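Local coordinates for protein insecticidal Delta-Endotoxin Cry8Ea1 (Bacillus Thuringiensis, PDB 3EB7) that acts as an insecticidal three-domain Cry toxin against underground beetle larvae, probably by forming pores in midgut membranes, at residues S259-F263 with N264-S268. Numbering follows the deposited sequence.
Sequences SAPSF and NTLES
The N-terminus of the short helix 263-270 is capped by S262, whose hydroxyl meets that of T265 in the first turn. S262 OG and T265 OG1 lie 2.6 Å apart, a short hydrogen bond whose direction is open. S262 OG sits between its own backbone N and carbonyl carbon (chi1 64°), which swings it over the start of the helix, 3.1 Å from T265 N. The turn is closed by backbone bonds: L266 N reaches S262 O at 3.0 Å, with an N-H...O angle of 160°, and E267 N reaches F263 O at 2.9 Å. Just ahead of the cap, P261 lays CB against the methyl CG2 of T265, a tight 3.5 Å, while its CG touches L266 CD2 at 4.1 Å, the P261 and L266 side chains crossing at about a right angle. In the three-domain Cry fold this helix belongs to the second domain and packs on helix 198-220 of the N-terminal bundle: L266 rests on A198 and W201 of that helix and, with P261, on I422 of strand 414-422. F263, with CG anti to the backbone N (chi1 -170°), places its ring in edge-to-face stacks with W201 and Y204. The carboxylate of E267 is held by W201 NE1 through OE1 and by a salt bridge from OE2 to R208.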
ATOM      1  N   SER A 259     -22.816 -21.746  -2.747  1.00 26.85           N
ATOM      2  CA  SER A 259     -24.157 -21.200  -2.562  1.00 27.28           C
ATOM      3  C   SER A 259     -24.090 -19.951  -1.695  1.00 26.14           C
ATOM      4  O   SER A 259     -24.173 -20.012  -0.485  1.00 26.03           O
ATOM      5  CB  SER A 259     -25.101 -22.266  -2.021  1.00 27.83           C
ATOM      6  OG  SER A 259     -26.438 -21.807  -2.031  1.00 31.64           O
ATOM      7  N   ALA A 260     -23.903 -18.806  -2.346  1.00 25.48           N
ATOM      8  CA  ALA A 260     -23.557 -17.567  -1.657  1.00 24.38           C
ATOM      9  C   ALA A 260     -24.128 -16.395  -2.456  1.00 23.29           C
ATOM     10  O   ALA A 260     -24.550 -16.602  -3.572  1.00 23.06           O
ATOM     11  CB  ALA A 260     -22.071 -17.454  -1.553  1.00 23.83           C
ATOM     12  N   PRO A 261     -24.142 -15.170  -1.878  1.00 22.79           N
ATOM     13  CA  PRO A 261     -24.649 -13.976  -2.593  1.00 22.76           C
ATOM     14  C   PRO A 261     -23.850 -13.605  -3.878  1.00 21.52           C
ATOM     15  O   PRO A 261     -22.725 -14.042  -4.077  1.00 22.42           O
ATOM     16  CB  PRO A 261     -24.518 -12.846  -1.545  1.00 21.90           C
ATOM     17  CG  PRO A 261     -24.316 -13.499  -0.276  1.00 23.15           C
ATOM     18  CD  PRO A 261     -23.722 -14.841  -0.506  1.00 22.41           C
ATOM     19  N   SER A 262     -24.441 -12.780  -4.713  1.00 20.74           N
ATOM     20  CA  SER A 262     -23.817 -12.304  -5.924  1.00 20.18           C
ATOM     21  C   SER A 262     -22.537 -11.548  -5.618  1.00 19.46           C
ATOM     22  O   SER A 262     -22.308 -11.139  -4.470  1.00 19.53           O
ATOM     23  CB  SER A 262     -24.759 -11.344  -6.627  1.00 19.51           C
ATOM     24  OG  SER A 262     -24.937 -10.217  -5.792  1.00 18.33           O
ATOM     25  N   PHE A 263     -21.725 -11.391  -6.669  1.00 19.24           N
ATOM     26  CA  PHE A 263     -20.595 -10.480  -6.732  1.00 18.73           C
ATOM     27  C   PHE A 263     -20.866  -9.106  -6.071  1.00 18.79           C
ATOM     28  O   PHE A 263     -20.121  -8.692  -5.145  1.00 17.85           O
ATOM     29  CB  PHE A 263     -20.185 -10.246  -8.192  1.00 17.09           C
ATOM     30  CG  PHE A 263     -18.870  -9.500  -8.341  1.00 17.53           C
ATOM     31  CD1 PHE A 263     -17.689 -10.199  -8.611  1.00 15.33           C
ATOM     32  CD2 PHE A 263     -18.804  -8.115  -8.189  1.00 16.35           C
ATOM     33  CE1 PHE A 263     -16.480  -9.529  -8.735  1.00 14.64           C
ATOM     34  CE2 PHE A 263     -17.594  -7.429  -8.303  1.00 15.60           C
ATOM     35  CZ  PHE A 263     -16.428  -8.140  -8.585  1.00 16.35           C
ATOM     36  N   ASN A 264     -21.893  -8.402  -6.578  1.00 19.50           N
ATOM     37  CA  ASN A 264     -22.227  -7.056  -6.090  1.00 19.41           C
ATOM     38  C   ASN A 264     -22.594  -7.070  -4.625  1.00 18.89           C
ATOM     39  O   ASN A 264     -22.246  -6.125  -3.889  1.00 20.31           O
ATOM     40  CB  ASN A 264     -23.343  -6.388  -6.880  1.00 19.19           C
ATOM     41  CG  ASN A 264     -22.946  -6.066  -8.319  1.00 23.13           C
ATOM     42  OD1 ASN A 264     -21.771  -5.870  -8.641  1.00 26.29           O
ATOM     43  ND2 ASN A 264     -23.948  -5.996  -9.197  1.00 24.59           N
ATOM     44  N   THR A 265     -23.302  -8.101  -4.184  1.00 17.21           N
ATOM     45  CA  THR A 265     -23.635  -8.198  -2.760  1.00 17.06           C
ATOM     46  C   THR A 265     -22.354  -8.336  -1.905  1.00 17.18           C
ATOM     47  O   THR A 265     -22.241  -7.711  -0.863  1.00 18.36           O
ATOM     48  CB  THR A 265     -24.553  -9.390  -2.518  1.00 16.85           C
ATOM     49  OG1 THR A 265     -25.661  -9.343  -3.438  1.00 17.69           O
ATOM     50  CG2 THR A 265     -25.048  -9.434  -1.098  1.00 15.85           C
ATOM     51  N   LEU A 266     -21.395  -9.152  -2.345  1.00 17.00           N
ATOM     52  CA  LEU A 266     -20.110  -9.297  -1.633  1.00 17.07           C
ATOM     53  C   LEU A 266     -19.279  -8.006  -1.626  1.00 17.30           C
ATOM     54  O   LEU A 266     -18.725  -7.641  -0.590  1.00 17.11           O
ATOM     55  CB  LEU A 266     -19.264 -10.452  -2.191  1.00 15.91           C
ATOM     56  CG  LEU A 266     -19.879 -11.850  -2.045  1.00 16.81           C
ATOM     57  CD1 LEU A 266     -18.811 -12.883  -2.303  1.00 13.76           C
ATOM     58  CD2 LEU A 266     -20.505 -12.063  -0.593  1.00 14.04           C
ATOM     59  N   GLU A 267     -19.184  -7.348  -2.772  1.00 17.32           N
ATOM     60  CA  GLU A 267     -18.403  -6.119  -2.874  1.00 19.62           C
ATOM     61  C   GLU A 267     -18.970  -5.034  -1.943  1.00 20.59           C
ATOM     62  O   GLU A 267     -18.232  -4.337  -1.266  1.00 21.42           O
ATOM     63  CB  GLU A 267     -18.325  -5.620  -4.330  1.00 19.21           C
ATOM     64  CG  GLU A 267     -17.427  -4.399  -4.539  1.00 20.35           C
ATOM     65  CD  GLU A 267     -15.892  -4.670  -4.360  1.00 23.20           C
ATOM     66  OE1 GLU A 267     -15.453  -5.838  -4.257  1.00 25.04           O
ATOM     67  OE2 GLU A 267     -15.105  -3.692  -4.342  1.00 22.74           O
ATOM     68  N   SER A 268     -20.284  -4.933  -1.866  1.00 21.80           N
ATOM     69  CA  SER A 268     -20.889  -3.931  -0.995  1.00 23.45           C
ATOM     70  C   SER A 268     -20.982  -4.358   0.504  1.00 23.42           C
ATOM     71  O   SER A 268     -21.224  -3.530   1.378  1.00 23.29           O
ATOM     72  CB  SER A 268     -22.225  -3.468  -1.597  1.00 23.41           C
ATOM     73  OG  SER A 268     -23.261  -4.243  -1.060  1.00 26.68           O
TER